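Glycosyl hydrolase family 2, TIM barrel domain protein (Parabacteroides merdae ATCC 43184, PDB 6DXU) probably hydrolyses beta-glucuronides in the human gut, as a glycoside hydrolase family 2 beta-glucuronidase built round a TIM barrel. Local coordinates at residues 180-185 with 390-395; 465-470 with 478-483. All coordinates share one frame; numbering follows the deposited sequence.

Interaction 1 (180-185 with 390-395)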
ATOM      1  N   ASP D 180      -6.947  22.065  15.454  1.00 18.92           N
ATOM      2  CA  ASP D 180      -7.602  23.293  15.015  1.00 20.53           C
ATOM      3  C   ASP D 180      -8.538  23.868  16.067  1.00 16.29           C
ATOM      4  O   ASP D 180      -9.082  24.954  15.858  1.00 17.26           O
ATOM      5  CB  ASP D 180      -8.375  23.044  13.702  1.00 19.31           C
ATOM      6  CG  ASP D 180      -7.444  22.991  12.488  1.00 19.84           C
ATOM      7  OD1 ASP D 180      -6.880  24.048  12.126  1.00 20.31           O
ATOM      8  OD2 ASP D 180      -7.245  21.899  11.926  1.00 20.12           O
ATOM      9  N   LEU D 181      -8.766  23.170  17.180  1.00 18.89           N
ATOM     10  CA  LEU D 181      -9.479  23.806  18.284  1.00 19.48           C
ATOM     11  C   LEU D 181      -8.608  24.818  19.014  1.00 21.72           C
ATOM     12  O   LEU D 181      -9.122  25.596  19.824  1.00 17.27           O
ATOM     13  CB  LEU D 181      -9.970  22.747  19.277  1.00 20.32           C
ATOM     14  CG  LEU D 181     -10.934  21.713  18.684  1.00 19.36           C
ATOM     15  CD1 LEU D 181     -11.220  20.603  19.690  1.00 20.33           C
ATOM     16  CD2 LEU D 181     -12.227  22.367  18.253  1.00 21.01           C
ATOM     17  N   ALA D 182      -7.309  24.814  18.755  1.00 17.61           N
ATOM     18  CA  ALA D 182      -6.389  25.666  19.489  1.00 17.95           C
ATOM     19  C   ALA D 182      -6.621  27.135  19.144  1.00 21.47           C
ATOM     20  O   ALA D 182      -7.148  27.483  18.078  1.00 19.67           O
ATOM     21  CB  ALA D 182      -4.940  25.272  19.195  1.00 15.69           C
ATOM     22  N   ASP D 183      -6.237  27.995  20.088  1.00 17.06           N
ATOM     23  CA  ASP D 183      -6.373  29.455  20.014  1.00 20.44           C
ATOM     24  C   ASP D 183      -5.179  30.103  19.321  1.00 21.31           C
ATOM     25  O   ASP D 183      -4.657  31.121  19.784  1.00 22.16           O
ATOM     26  CB  ASP D 183      -6.565  30.006  21.429  1.00 18.88           C
ATOM     27  CG  ASP D 183      -6.937  31.506  21.466  1.00 25.93           C
ATOM     28  OD1 ASP D 183      -7.621  32.010  20.542  1.00 21.32           O
ATOM     29  OD2 ASP D 183      -6.521  32.184  22.433  1.00 25.26           O
ATOM     30  N   PHE D 184      -4.705  29.520  18.219  1.00 19.49           N
ATOM     31  CA  PHE D 184      -3.657  30.139  17.411  1.00 18.64           C
ATOM     32  C   PHE D 184      -3.737  29.536  16.018  1.00 21.08           C
ATOM     33  O   PHE D 184      -4.317  28.466  15.823  1.00 18.37           O
ATOM     34  CB  PHE D 184      -2.250  29.964  18.020  1.00 17.65           C
ATOM     35  CG  PHE D 184      -1.773  28.520  18.131  1.00 20.15           C
ATOM     36  CD1 PHE D 184      -2.068  27.762  19.257  1.00 20.83           C
ATOM     37  CD2 PHE D 184      -1.005  27.945  17.127  1.00 20.02           C
ATOM     38  CE1 PHE D 184      -1.624  26.453  19.369  1.00 19.17           C
ATOM     39  CE2 PHE D 184      -0.561  26.618  17.226  1.00 20.79           C
ATOM     40  CZ  PHE D 184      -0.876  25.877  18.348  1.00 19.80           C
ATOM     41  N   ASN D 185      -3.168  30.244  15.048  1.00 19.99           N
ATOM     42  CA  ASN D 185      -3.176  29.767  13.672  1.00 22.63           C
ATOM     43  C   ASN D 185      -2.170  28.648  13.488  1.00 20.00           C
ATOM     44  O   ASN D 185      -1.019  28.755  13.927  1.00 21.31           O
ATOM     45  CB  ASN D 185      -2.831  30.892  12.704  1.00 18.96           C
ATOM     46  CG  ASN D 185      -3.856  31.993  12.722  1.00 20.88           C
ATOM     47  OD1 ASN D 185      -5.010  31.774  12.393  1.00 19.05           O
ATOM     48  ND2 ASN D 185      -3.438  33.179  13.110  1.00 20.18           N
ATOM     49  N   PRO D 390       3.240  20.573  20.594  1.00 17.31           N
ATOM     50  CA  PRO D 390       1.895  21.103  20.335  1.00 19.40           C
ATOM     51  C   PRO D 390       0.779  20.088  20.485  1.00 21.69           C
ATOM     52  O   PRO D 390      -0.130  20.076  19.661  1.00 20.36           O
ATOM     53  CB  PRO D 390       1.988  21.592  18.880  1.00 18.64           C
ATOM     54  CG  PRO D 390       3.029  20.729  18.263  1.00 18.96           C
ATOM     55  CD  PRO D 390       4.028  20.427  19.357  1.00 18.77           C
ATOM     56  N   TRP D 391       0.817  19.238  21.510  1.00 18.33           N
ATOM     57  CA  TRP D 391      -0.340  18.408  21.841  1.00 19.76           C
ATOM     58  C   TRP D 391      -1.288  19.310  22.622  1.00 22.31           C
ATOM     59  O   TRP D 391      -1.252  19.380  23.855  1.00 20.95           O
ATOM     60  CB  TRP D 391       0.069  17.168  22.629  1.00 19.07           C
ATOM     61  CG  TRP D 391      -1.082  16.208  22.896  1.00 20.08           C
ATOM     62  CD1 TRP D 391      -2.262  16.114  22.199  1.00 18.31           C
ATOM     63  CD2 TRP D 391      -1.166  15.241  23.948  1.00 20.93           C
ATOM     64  NE1 TRP D 391      -3.054  15.141  22.738  1.00 19.99           N
ATOM     65  CE2 TRP D 391      -2.408  14.582  23.811  1.00 21.48           C
ATOM     66  CE3 TRP D 391      -0.301  14.848  24.977  1.00 20.46           C
ATOM     67  CZ2 TRP D 391      -2.816  13.565  24.675  1.00 18.55           C
ATOM     68  CZ3 TRP D 391      -0.708  13.833  25.835  1.00 20.71           C
ATOM     69  CH2 TRP D 391      -1.949  13.198  25.674  1.00 19.57           C
ATOM     70  N   CYS D 392      -2.147  20.019  21.885  1.00 18.82           N
ATOM     71  CA  CYS D 392      -2.865  21.189  22.388  1.00 19.47           C
ATOM     72  C   CYS D 392      -4.347  21.086  22.034  1.00 22.03           C
ATOM     73  O   CYS D 392      -4.746  21.510  20.948  1.00 20.48           O
ATOM     74  CB  CYS D 392      -2.230  22.451  21.808  1.00 25.45           C
ATOM     75  SG  CYS D 392      -2.960  24.022  22.353  1.00 24.28           S
ATOM     76  N   ARG D 393      -5.145  20.563  22.973  1.00 18.46           N
ATOM     77  CA  ARG D 393      -6.595  20.377  22.855  1.00 19.29           C
ATOM     78  C   ARG D 393      -6.993  19.225  21.942  1.00 21.10           C
ATOM     79  O   ARG D 393      -6.203  18.774  21.101  1.00 21.21           O
ATOM     80  CB  ARG D 393      -7.287  21.657  22.368  1.00 20.60           C
ATOM     81  CG  ARG D 393      -7.029  22.867  23.247  1.00 19.91           C
ATOM     82  CD  ARG D 393      -7.774  24.096  22.725  1.00 18.88           C
ATOM     83  NE  ARG D 393      -7.575  25.214  23.644  1.00 19.76           N
ATOM     84  CZ  ARG D 393      -8.043  26.446  23.457  1.00 24.23           C
ATOM     85  NH1 ARG D 393      -8.738  26.746  22.368  1.00 20.30           N
ATOM     86  NH2 ARG D 393      -7.810  27.377  24.369  1.00 22.24           N
ATOM     87  N   GLY D 394      -8.227  18.734  22.116  1.00 19.71           N
ATOM     88  CA  GLY D 394      -8.900  17.903  21.143  1.00 16.05           C
ATOM     89  C   GLY D 394      -9.102  16.460  21.575  1.00 20.86           C
ATOM     90  O   GLY D 394     -10.031  15.805  21.088  1.00 20.25           O
ATOM     91  N   GLY D 395      -8.251  15.949  22.464  1.00 21.81           N
ATOM     92  CA  GLY D 395      -8.310  14.539  22.833  1.00 19.60           C
ATOM     93  C   GLY D 395      -7.039  13.795  22.456  1.00 21.64           C
ATOM     94  O   GLY D 395      -5.936  14.228  22.816  1.00 22.03           O
TER
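The guanidinium of Arg-393 has the backbone N of Asp-183 over one face and the carbonyl O of Leu-181 at its edge, while the ring of Phe-184 receives the sulfur of Cys-392 at its rim. Arg-393 NH1 donates to Leu-181 O at 2.8 Å; the oxygen lies close to the guanidinium plane, while the donor stands 24° off the carbonyl plane. A chain extended from CG to NE carries the group past Ala-182, whose CA lies 3.9 Å from Arg-393 CD. The sulfur-aromatic contact is peripheral: Cys-392 SG lies 4.1 Å from Phe-184 CE1, and the methyl of Ala-182 also packs on that sulfur. Leu-181 CD1 rests 3.8 Å from CA of Gly-394, where a side chain would run into the carbonyl O of the preceding residue. Arg-393 NE forms a salt bridge with Glu-430, and Leu-181 O takes a second hydrogen bond from Ser-59 of a second subunit. A methionine in place of Arg-393 would probably leave Glu-430 without this mate and Leu-181 O without its arginine donor. By giving NH1 to the sugar-binding loop and NE to Glu-430, one buried arginine joins that loop to the barrel through polar bonds, close to a subunit interface.

Interaction 2 (465-470 with 478-483); sequences TAIRRC and DVYSPS
Thr-465 turns OG1 between its backbone N and carbonyl carbon (chi1 65°), where it accepts the backbone N-H of Asp-478 at 3.1 Å; Asp-478 sets its carboxylate beside its own N and returns the exchange. This reciprocal pairing opens a parallel strand pair of the TIM barrel, 465-468 with 479-481, whose directions differ by 12°. Asp-478 OD2 takes the backbone N-H of Thr-465 from its anti side at 2.8 Å, almost straight at 174°. Helix 442-459 supplies second partners, His-453 to Thr-465 OG1 and His-457 to Asp-478 OD2. Backbone bonds then run from Val-479 N to Thr-465 O, Ser-481 N to Ile-467 O and Arg-469 N to Ser-481 O. Ala-466, Val-479, Arg-468 and Ser-481 share one face of the sheet. On the other, Ile-467 brings CG1 to the ring edge of Tyr-480, 3.8 Å from CD1, and Tyr-480 OH reaches on to accept the backbone N-H of Cys-470 at 2.9 Å, beyond the strand end. Arg-468 extends along its own face, with NE bonded to Val-513 O and NH1 in a salt bridge with Glu-430. Its NH2 donates at 3.1 Å to a water lying in the guanidinium plane. Ser-483 OG, itself hydrogen-bonded to the backbone N of Glu-543, also bonds that water, at 3.0 Å.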
ATOM      1  N   THR D 465       9.418  17.693  33.559  1.00 16.73           N
ATOM      2  CA  THR D 465       8.283  17.704  32.640  1.00 18.54           C
ATOM      3  C   THR D 465       7.137  18.516  33.239  1.00 20.04           C
ATOM      4  O   THR D 465       7.019  18.668  34.462  1.00 20.08           O
ATOM      5  CB  THR D 465       7.788  16.287  32.318  1.00 17.34           C
ATOM      6  OG1 THR D 465       7.266  15.685  33.510  1.00 22.69           O
ATOM      7  CG2 THR D 465       8.908  15.421  31.754  1.00 18.48           C
ATOM      8  N   ALA D 466       6.263  19.009  32.366  1.00 18.90           N
ATOM      9  CA  ALA D 466       5.108  19.773  32.827  1.00 20.36           C
ATOM     10  C   ALA D 466       3.980  19.688  31.812  1.00 21.04           C
ATOM     11  O   ALA D 466       4.199  19.387  30.636  1.00 21.58           O
ATOM     12  CB  ALA D 466       5.455  21.251  33.070  1.00 19.44           C
ATOM     13  N   ILE D 467       2.762  19.984  32.284  1.00 19.84           N
ATOM     14  CA  ILE D 467       1.609  20.251  31.426  1.00 19.97           C
ATOM     15  C   ILE D 467       0.813  21.387  32.050  1.00 24.90           C
ATOM     16  O   ILE D 467       1.024  21.762  33.206  1.00 19.65           O
ATOM     17  CB  ILE D 467       0.686  19.029  31.230  1.00 22.04           C
ATOM     18  CG1 ILE D 467       0.133  18.538  32.575  1.00 22.47           C
ATOM     19  CG2 ILE D 467       1.395  17.913  30.491  1.00 23.70           C
ATOM     20  CD1 ILE D 467      -0.856  17.358  32.423  1.00 23.33           C
ATOM     21  N   ARG D 468      -0.130  21.921  31.268  1.00 21.71           N
ATOM     22  CA  ARG D 468      -1.064  22.942  31.730  1.00 21.36           C
ATOM     23  C   ARG D 468      -2.503  22.474  31.520  1.00 20.11           C
ATOM     24  O   ARG D 468      -2.868  22.021  30.428  1.00 21.83           O
ATOM     25  CB  ARG D 468      -0.842  24.275  31.008  1.00 20.05           C
ATOM     26  CG  ARG D 468      -1.801  25.353  31.487  1.00 22.18           C
ATOM     27  CD  ARG D 468      -1.673  26.680  30.731  1.00 22.29           C
ATOM     28  NE  ARG D 468      -2.720  27.560  31.233  1.00 20.32           N
ATOM     29  CZ  ARG D 468      -3.975  27.542  30.803  1.00 22.77           C
ATOM     30  NH1 ARG D 468      -4.332  26.720  29.814  1.00 22.43           N
ATOM     31  NH2 ARG D 468      -4.874  28.350  31.356  1.00 23.71           N
ATOM     32  N   ARG D 469      -3.305  22.583  32.580  1.00 21.55           N
ATOM     33  CA  ARG D 469      -4.752  22.345  32.606  1.00 20.31           C
ATOM     34  C   ARG D 469      -5.138  20.973  32.034  1.00 22.17           C
ATOM     35  O   ARG D 469      -5.704  20.836  30.945  1.00 22.25           O
ATOM     36  CB  ARG D 469      -5.530  23.452  31.890  1.00 23.16           C
ATOM     37  CG  ARG D 469      -6.972  23.525  32.418  1.00 24.92           C
ATOM     38  CD  ARG D 469      -7.894  24.261  31.463  1.00 28.82           C
ATOM     39  NE  ARG D 469      -8.534  23.329  30.539  1.00 26.44           N
ATOM     40  CZ  ARG D 469      -9.531  23.661  29.727  1.00 31.09           C
ATOM     41  NH1 ARG D 469      -9.996  24.907  29.731  1.00 30.26           N
ATOM     42  NH2 ARG D 469     -10.050  22.749  28.904  1.00 28.57           N
ATOM     43  N   CYS D 470      -4.847  19.952  32.826  1.00 21.03           N
ATOM     44  CA  CYS D 470      -5.459  18.637  32.615  1.00 19.99           C
ATOM     45  C   CYS D 470      -5.429  17.951  33.982  1.00 21.63           C
ATOM     46  O   CYS D 470      -4.475  17.246  34.318  1.00 23.08           O
ATOM     47  CB  CYS D 470      -4.740  17.828  31.548  1.00 20.82           C
ATOM     48  SG  CYS D 470      -5.596  16.276  31.168  1.00 24.50           S
ATOM     49  N   ASP D 478       6.144  16.252  36.373  1.00 19.88           N
ATOM     50  CA  ASP D 478       6.916  16.806  37.487  1.00 24.61           C
ATOM     51  C   ASP D 478       6.310  18.106  38.001  1.00 26.51           C
ATOM     52  O   ASP D 478       6.194  18.307  39.213  1.00 23.07           O
ATOM     53  CB  ASP D 478       8.361  17.052  37.057  1.00 23.01           C
ATOM     54  CG  ASP D 478       9.074  15.781  36.661  1.00 26.71           C
ATOM     55  OD1 ASP D 478       8.953  14.789  37.399  1.00 25.07           O
ATOM     56  OD2 ASP D 478       9.760  15.770  35.622  1.00 21.68           O
ATOM     57  N   VAL D 479       5.938  19.007  37.088  1.00 21.65           N
ATOM     58  CA  VAL D 479       5.479  20.359  37.402  1.00 21.89           C
ATOM     59  C   VAL D 479       4.125  20.560  36.729  1.00 25.34           C
ATOM     60  O   VAL D 479       3.925  20.125  35.595  1.00 22.09           O
ATOM     61  CB  VAL D 479       6.500  21.416  36.921  1.00 21.90           C
ATOM     62  CG1 VAL D 479       5.943  22.848  37.043  1.00 21.09           C
ATOM     63  CG2 VAL D 479       7.841  21.276  37.660  1.00 21.22           C
ATOM     64  N   TYR D 480       3.181  21.178  37.434  1.00 23.66           N
ATOM     65  CA  TYR D 480       1.814  21.291  36.936  1.00 21.58           C
ATOM     66  C   TYR D 480       1.314  22.729  37.022  1.00 24.13           C
ATOM     67  O   TYR D 480       1.575  23.422  38.007  1.00 22.89           O
ATOM     68  CB  TYR D 480       0.862  20.380  37.715  1.00 21.32           C
ATOM     69  CG  TYR D 480      -0.548  20.435  37.178  1.00 25.61           C
ATOM     70  CD1 TYR D 480      -0.889  19.747  36.017  1.00 24.21           C
ATOM     71  CD2 TYR D 480      -1.542  21.170  37.828  1.00 23.29           C
ATOM     72  CE1 TYR D 480      -2.178  19.803  35.503  1.00 23.71           C
ATOM     73  CE2 TYR D 480      -2.840  21.225  37.326  1.00 22.88           C
ATOM     74  CZ  TYR D 480      -3.145  20.540  36.161  1.00 21.62           C
ATOM     75  OH  TYR D 480      -4.419  20.580  35.639  1.00 24.25           O
ATOM     76  N   SER D 481       0.601  23.172  35.981  1.00 23.87           N
ATOM     77  CA  SER D 481      -0.114  24.447  35.989  1.00 21.60           C
ATOM     78  C   SER D 481      -1.609  24.230  35.833  1.00 22.39           C
ATOM     79  O   SER D 481      -2.041  23.576  34.875  1.00 23.23           O
ATOM     80  CB  SER D 481       0.366  25.375  34.862  1.00 23.27           C
ATOM     81  OG  SER D 481      -0.313  26.631  34.931  1.00 21.87           O
ATOM     82  N   PRO D 482      -2.428  24.757  36.739  1.00 22.91           N
ATOM     83  CA  PRO D 482      -3.871  24.795  36.496  1.00 21.31           C
ATOM     84  C   PRO D 482      -4.245  25.991  35.634  1.00 24.86           C
ATOM     85  O   PRO D 482      -3.366  26.731  35.178  1.00 22.18           O
ATOM     86  CB  PRO D 482      -4.450  24.925  37.909  1.00 23.35           C
ATOM     87  CG  PRO D 482      -3.427  25.816  38.587  1.00 27.60           C
ATOM     88  CD  PRO D 482      -2.072  25.348  38.040  1.00 23.89           C
ATOM     89  N   SER D 483      -5.542  26.200  35.432  1.00 23.83           N
ATOM     90  CA  SER D 483      -6.059  27.385  34.764  1.00 25.37           C
ATOM     91  C   SER D 483      -6.496  28.390  35.825  1.00 26.10           C
ATOM     92  O   SER D 483      -7.404  28.107  36.613  1.00 27.65           O
ATOM     93  CB  SER D 483      -7.230  27.018  33.850  1.00 28.55           C
ATOM     94  OG  SER D 483      -7.783  28.170  33.245  1.00 29.43           O
TER
HETATM   95  O   HOH W   1      -7.741  27.822  30.305  1.00 33.12           O

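Overall arrangement
From the N terminus, the chain lays down 180-185 in the loop between strands 162-169 and 194-199 of the sugar-binding region, and interaction 1 is completed 205 residues later by 390-395, just after barrel strand 384-388. It therefore closes a long, strand-rich excursion and ties the sugar-binding region to the barrel. Interaction 2 follows in series, neither nested nor crossing: a connection of only seven residues, without helix or strand, joins neighbouring parallel strands of the barrel itself. The centres of interaction 1 and interaction 2 lie about 16 Å apart, and their nearest atoms about 6 Å apart, without touching. Glu-430 bridges that gap, its carboxylate forming salt bridges with Arg-393 of one contact and Arg-468 of the other.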